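Agmatinase (PDB 1WOH) probably hydrolyses agmatine to putrescine and urea, as a manganese-dependent member of the arginase (ureohydrolase) family. Local coordinates at residues 149-153 against 154-158; 168-171 against 172-175; 213-216 against 217-220; 231-235 against 236-240. One frame throughout, in Å; residues are numbered along the deposited sequence.

How the contacts relate
All four contacts are local, each formed where the chain folds back within eight to ten residues of the arginase-type alpha/beta fold. Contact 4 is the buried one and holds a manganese ligand, whereas contacts 1, 2 and 3 mix buried with exposed residues. Contacts 2 and 3 both close a turn behind a helix, and both rest on strand 173-181, which contact 2 enters and contact 3 touches; their nearest atoms are about 6 Å apart. Contact 1 is a hairpin-like type I' turn with one antiparallel bridge and a salt bridge, and contact 4 turns on a carboxylate that accepts from the backbone. Contacts 1 and 4 also reach other subunits; contacts 2 and 3 touch none.

Contact 1 of 4, residues 149-153 against 154-158; sequences TDTRN and DTKWS
Lys156 and Asp150 form the salt bridge of this turn, with NZ of Lys156 2.7 Å from OD1 of Asp150. The ammonium arrives on the syn side of the carboxylate, 15° out of its plane. Asp150 holds its CG anti to the backbone N (chi1 -179°), while the lysine chain bends at chi2 and then runs straight to NZ. Arg165 of helix 162-169 also pairs with OD1, so one carboxylate oxygen serves two cations, an arrangement that would probably keep Asp150 ionised. On the way to the bridge the lysine crosses Thr151, whose OG1 is 3.5 Å from Lys156 CE.

The backbone pairs antiparallel at a single bridge: Arg152 N donates to Thr155 O at 3.1 Å, nearly straight at 168°, and Thr155 N returns to Arg152 O at 3.0 Å. Residues 152-155 thus form a hairpin-like type I' beta turn closed by that one bridge, within the long loop between strand 137-142 and helix 162-169. Just beyond it, Thr155 OG1 accepts from Trp157 N at 3.3 Å in an ST turn.

The Arg152 guanidinium lies with one face against Ser158, CB standing 3.3 Å above the plane over its centre. Its rotation is set by polar partners: NH2 bonds Ser160 and Asn159, NH1 bonds Ser90 of the second subunit, and NE makes a weak bond to Asn153 OD1. The turn also meets that subunit through Asp154, salt-bridged to its Arg99, and Thr155, bonded to its Glu92, while Asn153 packs on Leu7 of the third subunit.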
loop_
_atom_site.group_PDB
_atom_site.type_symbol
_atom_site.label_atom_id
_atom_site.label_comp_id
_atom_site.label_asym_id
_atom_site.label_seq_id
_atom_site.Cartn_x
_atom_site.Cartn_y
_atom_site.Cartn_z
ATOM N N THR A 149 -33.583 2.911 6.744
ATOM C CA THR A 149 -33.922 1.747 7.561
ATOM C C THR A 149 -34.248 2.123 9.008
ATOM O O THR A 149 -33.650 3.033 9.570
ATOM C CB THR A 149 -32.759 0.729 7.519
ATOM O OG1 THR A 149 -32.709 0.137 6.214
ATOM C CG2 THR A 149 -32.932 -0.361 8.575
ATOM N N ASP A 150 -35.218 1.435 9.603
ATOM C CA ASP A 150 -35.586 1.709 10.990
ATOM C C ASP A 150 -34.506 1.134 11.915
ATOM O O ASP A 150 -33.791 1.881 12.585
ATOM C CB ASP A 150 -36.954 1.093 11.313
ATOM C CG ASP A 150 -37.394 1.363 12.743
ATOM O OD1 ASP A 150 -36.666 2.081 13.464
ATOM O OD2 ASP A 150 -38.469 0.857 13.144
ATOM N N THR A 151 -34.396 -0.193 11.951
ATOM C CA THR A 151 -33.387 -0.858 12.774
ATOM C C THR A 151 -32.547 -1.823 11.943
ATOM O O THR A 151 -33.054 -2.495 11.039
ATOM C CB THR A 151 -34.025 -1.656 13.939
ATOM O OG1 THR A 151 -34.624 -0.750 14.872
ATOM C CG2 THR A 151 -32.976 -2.475 14.659
ATOM N N ARG A 152 -31.257 -1.879 12.259
ATOM C CA ARG A 152 -30.310 -2.757 11.579
ATOM C C ARG A 152 -29.285 -3.183 12.626
ATOM O O ARG A 152 -28.808 -2.362 13.403
ATOM C CB ARG A 152 -29.593 -2.005 10.449
ATOM C CG ARG A 152 -28.831 -2.897 9.469
ATOM C CD ARG A 152 -27.671 -2.144 8.824
ATOM N NE ARG A 152 -26.585 -1.927 9.784
ATOM C CZ ARG A 152 -25.528 -1.147 9.578
ATOM N NH1 ARG A 152 -24.607 -1.030 10.527
ATOM N NH2 ARG A 152 -25.390 -0.475 8.437
ATOM N N ASN A 153 -28.949 -4.466 12.642
ATOM C CA ASN A 153 -27.983 -4.993 13.600
ATOM C C ASN A 153 -28.225 -4.501 15.024
ATOM O O ASN A 153 -27.297 -4.077 15.713
ATOM C CB ASN A 153 -26.558 -4.650 13.167
ATOM C CG ASN A 153 -26.226 -5.195 11.793
ATOM O OD1 ASN A 153 -26.299 -4.477 10.792
ATOM N ND2 ASN A 153 -25.879 -6.478 11.733
ATOM N N ASP A 154 -29.481 -4.573 15.449
ATOM C CA ASP A 154 -29.894 -4.184 16.795
ATOM C C ASP A 154 -29.653 -2.743 17.223
ATOM O O ASP A 154 -29.510 -2.459 18.410
ATOM C CB ASP A 154 -29.266 -5.141 17.812
ATOM C CG ASP A 154 -29.906 -6.508 17.780
ATOM O OD1 ASP A 154 -31.084 -6.606 18.177
ATOM O OD2 ASP A 154 -29.249 -7.478 17.353
ATOM N N THR A 155 -29.613 -1.825 16.265
ATOM C CA THR A 155 -29.426 -0.426 16.607
ATOM C C THR A 155 -30.260 0.476 15.714
ATOM O O THR A 155 -30.607 0.107 14.585
ATOM C CB THR A 155 -27.948 0.004 16.502
ATOM O OG1 THR A 155 -27.797 1.320 17.054
ATOM C CG2 THR A 155 -27.495 0.010 15.042
ATOM N N LYS A 156 -30.569 1.658 16.236
ATOM C CA LYS A 156 -31.345 2.663 15.526
ATOM C C LYS A 156 -30.424 3.718 14.918
ATOM O O LYS A 156 -30.866 4.522 14.094
ATOM C CB LYS A 156 -32.295 3.380 16.492
ATOM C CG LYS A 156 -33.411 2.526 17.084
ATOM C CD LYS A 156 -34.668 2.603 16.239
ATOM C CE LYS A 156 -35.831 1.862 16.900
ATOM N NZ LYS A 156 -37.078 1.969 16.089
ATOM N N TRP A 157 -29.150 3.711 15.313
ATOM C CA TRP A 157 -28.211 4.728 14.845
ATOM C C TRP A 157 -27.155 4.321 13.820
ATOM O O TRP A 157 -26.135 5.004 13.718
ATOM C CB TRP A 157 -27.461 5.341 16.033
ATOM C CG TRP A 157 -28.258 5.486 17.284
ATOM C CD1 TRP A 157 -28.017 4.878 18.483
ATOM C CD2 TRP A 157 -29.417 6.297 17.472
ATOM N NE1 TRP A 157 -28.953 5.263 19.406
ATOM C CE2 TRP A 157 -29.827 6.135 18.813
ATOM C CE3 TRP A 157 -30.151 7.147 16.637
ATOM C CZ2 TRP A 157 -30.937 6.791 19.339
ATOM C CZ3 TRP A 157 -31.257 7.799 17.161
ATOM C CH2 TRP A 157 -31.641 7.617 18.501
ATOM N N SER A 158 -27.362 3.234 13.084
ATOM C CA SER A 158 -26.365 2.817 12.094
ATOM C C SER A 158 -26.376 3.773 10.912
ATOM O O SER A 158 -27.241 4.647 10.823
ATOM C CB SER A 158 -26.645 1.399 11.586
ATOM O OG SER A 158 -27.759 1.378 10.706
#

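Contact 2 of 4, residues 168-171 against 172-175; sequences EALP and NLVH
Leu170 and Leu173 are joined across a type I beta turn, with N of Leu173 2.9 Å from O of Leu170 at an N-H...O angle of 156°. Leu170 is the first residue to leave helical backbone angles after helix 162-169, and Leu173 opens strand 173-181 as the centre of an inverse gamma turn.

The side chains of Leu170 and Asn172 run together in one direction. The amide oxygen makes the touch, OD1 of Asn172 sitting 3.3 Å from CB of Leu170 and 3.7 Å from its CD2. What puts it there is a chi1 of 60° at Asn172, which sets CG between the backbone N and the carbonyl carbon and folds the amide back over the turn. Its other end is held from outside: ND2 bonds the carbonyl oxygens of Val134 and Phe131, so the two grips on the nitrogen fix how the amide is rotated while its oxygen rests on leucine carbon.

This is the helix-to-strand link of a beta-alpha-beta unit made of strand 137-142, helix 162-169 and strand 173-181, in the parallel sheet of the arginase fold. Its apolar lining begins with the leucine pair, CB of Leu170 and CB of Leu173 being 4.0 Å apart. Leu173 continues inward onto Leu137 and Val139 of the neighbouring strand and onto Ala166 and Cys167 of the helix, whereas Leu170 reaches Leu128 of helix 124-128. Beyond the turn, CG1 of Val174 lies 4.0 Å from O of Pro171.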
loop_
_atom_site.group_PDB
_atom_site.type_symbol
_atom_site.label_atom_id
_atom_site.label_comp_id
_atom_site.label_asym_id
_atom_site.label_seq_id
_atom_site.Cartn_x
_atom_site.Cartn_y
_atom_site.Cartn_z
ATOM N N GLU A 168 -38.304 11.259 11.519
ATOM C CA GLU A 168 -39.095 11.146 12.732
ATOM C C GLU A 168 -38.774 12.258 13.730
ATOM O O GLU A 168 -39.586 12.575 14.596
ATOM C CB GLU A 168 -38.930 9.757 13.368
ATOM C CG GLU A 168 -37.529 9.216 13.404
ATOM C CD GLU A 168 -37.452 7.862 14.097
ATOM O OE1 GLU A 168 -38.089 6.898 13.620
ATOM O OE2 GLU A 168 -36.755 7.769 15.126
ATOM N N ALA A 169 -37.607 12.876 13.590
ATOM C CA ALA A 169 -37.224 13.955 14.492
ATOM C C ALA A 169 -37.558 15.339 13.930
ATOM O O ALA A 169 -37.615 16.319 14.675
ATOM C CB ALA A 169 -35.736 13.873 14.802
ATOM N N LEU A 170 -37.799 15.415 12.624
ATOM C CA LEU A 170 -38.083 16.695 11.978
ATOM C C LEU A 170 -39.345 16.684 11.131
ATOM O O LEU A 170 -39.308 16.344 9.946
ATOM C CB LEU A 170 -36.893 17.096 11.103
ATOM C CG LEU A 170 -35.570 17.207 11.863
ATOM C CD1 LEU A 170 -34.390 17.090 10.902
ATOM C CD2 LEU A 170 -35.541 18.526 12.615
ATOM N N PRO A 171 -40.486 17.066 11.720
ATOM C CA PRO A 171 -41.711 17.064 10.922
ATOM C C PRO A 171 -41.625 17.979 9.701
ATOM O O PRO A 171 -42.381 17.811 8.745
ATOM C CB PRO A 171 -42.782 17.507 11.926
ATOM C CG PRO A 171 -42.012 18.390 12.871
ATOM C CD PRO A 171 -40.724 17.615 13.067
ATOM N N ASN A 172 -40.694 18.929 9.729
ATOM C CA ASN A 172 -40.518 19.862 8.613
ATOM C C ASN A 172 -39.770 19.241 7.427
ATOM O O ASN A 172 -39.803 19.783 6.319
ATOM C CB ASN A 172 -39.795 21.133 9.081
ATOM C CG ASN A 172 -38.420 20.852 9.653
ATOM O OD1 ASN A 172 -38.267 20.015 10.542
ATOM N ND2 ASN A 172 -37.410 21.561 9.155
ATOM N N LEU A 173 -39.103 18.109 7.658
ATOM C CA LEU A 173 -38.380 17.415 6.585
ATOM C C LEU A 173 -39.472 16.668 5.830
ATOM O O LEU A 173 -39.798 15.517 6.146
ATOM C CB LEU A 173 -37.366 16.428 7.170
ATOM C CG LEU A 173 -36.172 16.058 6.283
ATOM C CD1 LEU A 173 -35.307 15.038 7.017
ATOM C CD2 LEU A 173 -36.648 15.498 4.956
ATOM N N VAL A 174 -40.034 17.328 4.821
ATOM C CA VAL A 174 -41.150 16.769 4.079
ATOM C C VAL A 174 -40.896 15.910 2.862
ATOM O O VAL A 174 -41.802 15.211 2.409
ATOM C CB VAL A 174 -42.119 17.892 3.647
ATOM C CG1 VAL A 174 -42.636 18.633 4.871
ATOM C CG2 VAL A 174 -41.409 18.859 2.709
ATOM N N HIS A 175 -39.685 15.940 2.320
ATOM C CA HIS A 175 -39.444 15.151 1.128
ATOM C C HIS A 175 -37.978 14.876 0.878
ATOM O O HIS A 175 -37.123 15.705 1.166
ATOM C CB HIS A 175 -40.043 15.878 -0.086
ATOM C CG HIS A 175 -39.971 15.095 -1.359
ATOM N ND1 HIS A 175 -38.927 15.215 -2.252
ATOM C CD2 HIS A 175 -40.796 14.152 -1.867
ATOM C CE1 HIS A 175 -39.115 14.378 -3.257
ATOM N NE2 HIS A 175 -40.242 13.721 -3.048
#

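Contact 3 of 4, residues 213-216 against 217-220; sequences GVLA and QLPR
The guanidinium of Arg220 meets the carbonyls of Leu215 and Ala216 obliquely. Both bonds are weak: Arg220 NH1 to Ala216 O measures 3.2 Å and Arg220 NH2 to Leu215 O 3.4 Å, with N-H...O angles of 131° and 134° respectively. The arginine chain is extended from CG to NE and turns at chi4 (61°), which brings the charged group round to these two backbone oxygens. The other flat group, the Gln217 amide, also bonds weakly, NE2 of Gln217 lying 3.5 Å from Gly213 O. Here the closer touch is by carbon, CG of Gln217 being 3.2 Å from Gly213 O.

Under these side chains the backbone runs through a type I beta turn from Leu215 to Leu218, which follows helix 211-215 and passes into the loop leading to strand 223-229 of the parallel sheet. Gln217 N bonds Val214 O at 2.8 Å, and Leu218 N bonds Leu215 O at 3.2 Å, so two successive backbone bonds hold the chain through the turn.

Leu215 and Leu218 extend to the same side of the turn, with CD2 of Leu215 4.1 Å from CD1 of Leu218. Both pack on Ile257 and Ala260 of helix 251-264, while the Gln217 side chain touches Thr200 and Ile202 of the edge strand 200-203.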
loop_
_atom_site.group_PDB
_atom_site.type_symbol
_atom_site.label_atom_id
_atom_site.label_comp_id
_atom_site.label_asym_id
_atom_site.label_seq_id
_atom_site.Cartn_x
_atom_site.Cartn_y
_atom_site.Cartn_z
ATOM N N GLY A 213 -34.679 13.147 -17.915
ATOM C CA GLY A 213 -35.866 12.791 -17.161
ATOM C C GLY A 213 -35.619 12.831 -15.665
ATOM O O GLY A 213 -36.525 13.116 -14.883
ATOM N N VAL A 214 -34.386 12.538 -15.263
ATOM C CA VAL A 214 -34.026 12.554 -13.849
ATOM C C VAL A 214 -33.959 13.989 -13.325
ATOM O O VAL A 214 -34.523 14.300 -12.273
ATOM C CB VAL A 214 -32.672 11.840 -13.617
ATOM C CG1 VAL A 214 -32.164 12.117 -12.209
ATOM C CG2 VAL A 214 -32.838 10.337 -13.847
ATOM N N LEU A 215 -33.279 14.868 -14.058
ATOM C CA LEU A 215 -33.173 16.260 -13.630
ATOM C C LEU A 215 -34.568 16.875 -13.534
ATOM O O LEU A 215 -34.810 17.755 -12.709
ATOM C CB LEU A 215 -32.317 17.075 -14.613
ATOM C CG LEU A 215 -30.898 16.572 -14.898
ATOM C CD1 LEU A 215 -30.187 17.555 -15.823
ATOM C CD2 LEU A 215 -30.126 16.421 -13.596
ATOM N N ALA A 216 -35.487 16.399 -14.369
ATOM C CA ALA A 216 -36.856 16.911 -14.364
ATOM C C ALA A 216 -37.620 16.488 -13.112
ATOM O O ALA A 216 -38.666 17.058 -12.794
ATOM C CB ALA A 216 -37.596 16.440 -15.609
ATOM N N GLN A 217 -37.100 15.491 -12.401
ATOM C CA GLN A 217 -37.747 15.016 -11.186
ATOM C C GLN A 217 -37.235 15.732 -9.938
ATOM O O GLN A 217 -37.815 15.596 -8.864
ATOM C CB GLN A 217 -37.535 13.512 -11.012
ATOM C CG GLN A 217 -38.080 12.659 -12.142
ATOM C CD GLN A 217 -37.904 11.178 -11.867
ATOM O OE1 GLN A 217 -38.457 10.646 -10.905
ATOM N NE2 GLN A 217 -37.129 10.506 -12.708
ATOM N N LEU A 218 -36.152 16.490 -10.075
ATOM C CA LEU A 218 -35.590 17.210 -8.936
ATOM C C LEU A 218 -36.512 18.330 -8.454
ATOM O O LEU A 218 -37.326 18.850 -9.217
ATOM C CB LEU A 218 -34.218 17.782 -9.295
ATOM C CG LEU A 218 -33.151 16.747 -9.660
ATOM C CD1 LEU A 218 -31.880 17.470 -10.069
ATOM C CD2 LEU A 218 -32.885 15.830 -8.477
ATOM N N PRO A 219 -36.399 18.713 -7.173
ATOM C CA PRO A 219 -37.228 19.772 -6.591
ATOM C C PRO A 219 -37.014 21.149 -7.221
ATOM O O PRO A 219 -35.969 21.420 -7.814
ATOM C CB PRO A 219 -36.841 19.739 -5.113
ATOM C CG PRO A 219 -35.421 19.258 -5.144
ATOM C CD PRO A 219 -35.476 18.158 -6.167
ATOM N N ARG A 220 -38.016 22.012 -7.091
ATOM C CA ARG A 220 -37.939 23.361 -7.638
ATOM C C ARG A 220 -38.526 24.384 -6.672
ATOM O O ARG A 220 -39.626 24.196 -6.153
ATOM C CB ARG A 220 -38.678 23.424 -8.976
ATOM C CG ARG A 220 -38.051 22.563 -10.049
ATOM C CD ARG A 220 -38.832 22.616 -11.349
ATOM N NE ARG A 220 -38.128 21.927 -12.429
ATOM C CZ ARG A 220 -37.818 20.633 -12.421
ATOM N NH1 ARG A 220 -38.150 19.873 -11.389
ATOM N NH2 ARG A 220 -37.173 20.098 -13.450
#

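Contact 4 of 4, residues 231-235 against 236-240; sequences DGFDP and AVIPG
Asp234 reaches Ala236 because chi1 of -166° carries its CG to the side away from the backbone N and chi2 of -74° swings OD1 over the following turn. There Asp234 OD1 takes the N-H of Ala236 N at 2.9 Å with its anti lone pair, the bond being nearly straight at 164°; this is an Asx turn. The second oxygen, OD2, accepts from the backbone N of Gly248, so one carboxylate ties the turn to a more distant part of the same loop.

The carbonyl oxygen of Asp234 is doubly used. Ile238 N meets Asp234 O in the carbonyl plane at 2.9 Å, almost straight, and closes an alpha turn, whereas Val237 N, 3.0 Å from Asp234 O, comes from above the plane with a more bent geometry. Across the base of the turn, CB of Phe233 and CG1 of Ile238 sit 3.7 Å apart, the two side chains heading the same way. A water spans the same pair of residues, 2.7 Å from Phe233 O and 2.8 Å from Ile238 O. Ala236 meets Ala236 of the third and fourth subunits.

Asp231, a manganese ligand seen in a structure of this protein, heads the segment; its OD1 takes a backbone N-H from Ala144. Both carboxylate oxygens and the carbonyl oxygen of Asp234 are used by backbone N-H groups, which fixes the path of residues 234-238 and ties it to Gly248.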
loop_
_atom_site.group_PDB
_atom_site.type_symbol
_atom_site.label_atom_id
_atom_site.label_comp_id
_atom_site.label_asym_id
_atom_site.label_seq_id
_atom_site.Cartn_x
_atom_site.Cartn_y
_atom_site.Cartn_z
ATOM N N ASP A 231 -20.345 6.911 -2.121
ATOM C CA ASP A 231 -20.539 5.622 -2.782
ATOM C C ASP A 231 -21.606 5.709 -3.867
ATOM O O ASP A 231 -21.861 4.737 -4.592
ATOM C CB ASP A 231 -20.813 4.467 -1.783
ATOM C CG ASP A 231 -22.166 4.551 -1.093
ATOM O OD1 ASP A 231 -23.092 5.191 -1.622
ATOM O OD2 ASP A 231 -22.296 3.934 -0.010
ATOM N N GLY A 232 -22.218 6.885 -3.990
ATOM C CA GLY A 232 -23.194 7.094 -5.045
ATOM C C GLY A 232 -22.428 7.089 -6.364
ATOM O O GLY A 232 -22.959 6.737 -7.426
ATOM N N PHE A 233 -21.156 7.476 -6.294
ATOM C CA PHE A 233 -20.300 7.503 -7.474
ATOM C C PHE A 233 -19.755 6.130 -7.792
ATOM O O PHE A 233 -19.572 5.305 -6.908
ATOM C CB PHE A 233 -19.132 8.469 -7.275
ATOM C CG PHE A 233 -19.559 9.900 -7.211
ATOM C CD1 PHE A 233 -19.810 10.514 -5.990
ATOM C CD2 PHE A 233 -19.796 10.606 -8.383
ATOM C CE1 PHE A 233 -20.300 11.814 -5.943
ATOM C CE2 PHE A 233 -20.286 11.908 -8.344
ATOM C CZ PHE A 233 -20.540 12.510 -7.123
ATOM N N ASP A 234 -19.488 5.889 -9.069
ATOM C CA ASP A 234 -18.943 4.608 -9.483
ATOM C C ASP A 234 -17.635 4.374 -8.721
ATOM O O ASP A 234 -16.826 5.289 -8.566
ATOM C CB ASP A 234 -18.680 4.618 -10.992
ATOM C CG ASP A 234 -18.437 3.229 -11.546
ATOM O OD1 ASP A 234 -17.347 2.674 -11.312
ATOM O OD2 ASP A 234 -19.347 2.688 -12.203
ATOM N N PRO A 235 -17.421 3.143 -8.230
ATOM C CA PRO A 235 -16.214 2.766 -7.478
ATOM C C PRO A 235 -14.917 2.898 -8.283
ATOM O O PRO A 235 -13.828 2.996 -7.706
ATOM C CB PRO A 235 -16.488 1.311 -7.082
ATOM C CG PRO A 235 -17.952 1.205 -7.087
ATOM C CD PRO A 235 -18.385 2.032 -8.268
ATOM N N ALA A 236 -15.020 2.884 -9.610
ATOM C CA ALA A 236 -13.828 3.030 -10.434
ATOM C C ALA A 236 -13.351 4.469 -10.286
ATOM O O ALA A 236 -12.159 4.746 -10.321
ATOM C CB ALA A 236 -14.145 2.723 -11.901
ATOM N N VAL A 237 -14.303 5.378 -10.097
ATOM C CA VAL A 237 -13.991 6.794 -9.942
ATOM C C VAL A 237 -13.606 7.126 -8.500
ATOM O O VAL A 237 -12.557 7.721 -8.255
ATOM C CB VAL A 237 -15.191 7.660 -10.359
ATOM C CG1 VAL A 237 -14.859 9.135 -10.200
ATOM C CG2 VAL A 237 -15.566 7.342 -11.809
ATOM N N ILE A 238 -14.463 6.736 -7.559
ATOM C CA ILE A 238 -14.239 6.974 -6.133
ATOM C C ILE A 238 -14.220 5.629 -5.386
ATOM O O ILE A 238 -15.226 5.218 -4.809
ATOM C CB ILE A 238 -15.378 7.836 -5.539
ATOM C CG1 ILE A 238 -15.583 9.094 -6.389
ATOM C CG2 ILE A 238 -15.057 8.196 -4.090
ATOM C CD1 ILE A 238 -14.364 10.028 -6.439
ATOM N N PRO A 239 -13.082 4.924 -5.400
ATOM C CA PRO A 239 -13.000 3.632 -4.710
ATOM C C PRO A 239 -12.894 3.723 -3.186
ATOM O O PRO A 239 -13.135 2.739 -2.497
ATOM C CB PRO A 239 -11.753 2.994 -5.331
ATOM C CG PRO A 239 -10.861 4.184 -5.535
ATOM C CD PRO A 239 -11.837 5.196 -6.145
ATOM N N GLY A 240 -12.526 4.896 -2.678
ATOM C CA GLY A 240 -12.363 5.080 -1.242
ATOM C C GLY A 240 -13.642 5.213 -0.437
ATOM O O GLY A 240 -14.004 6.308 0.004
HETATM O O HOH W 1 -17.934 4.472 -4.881
#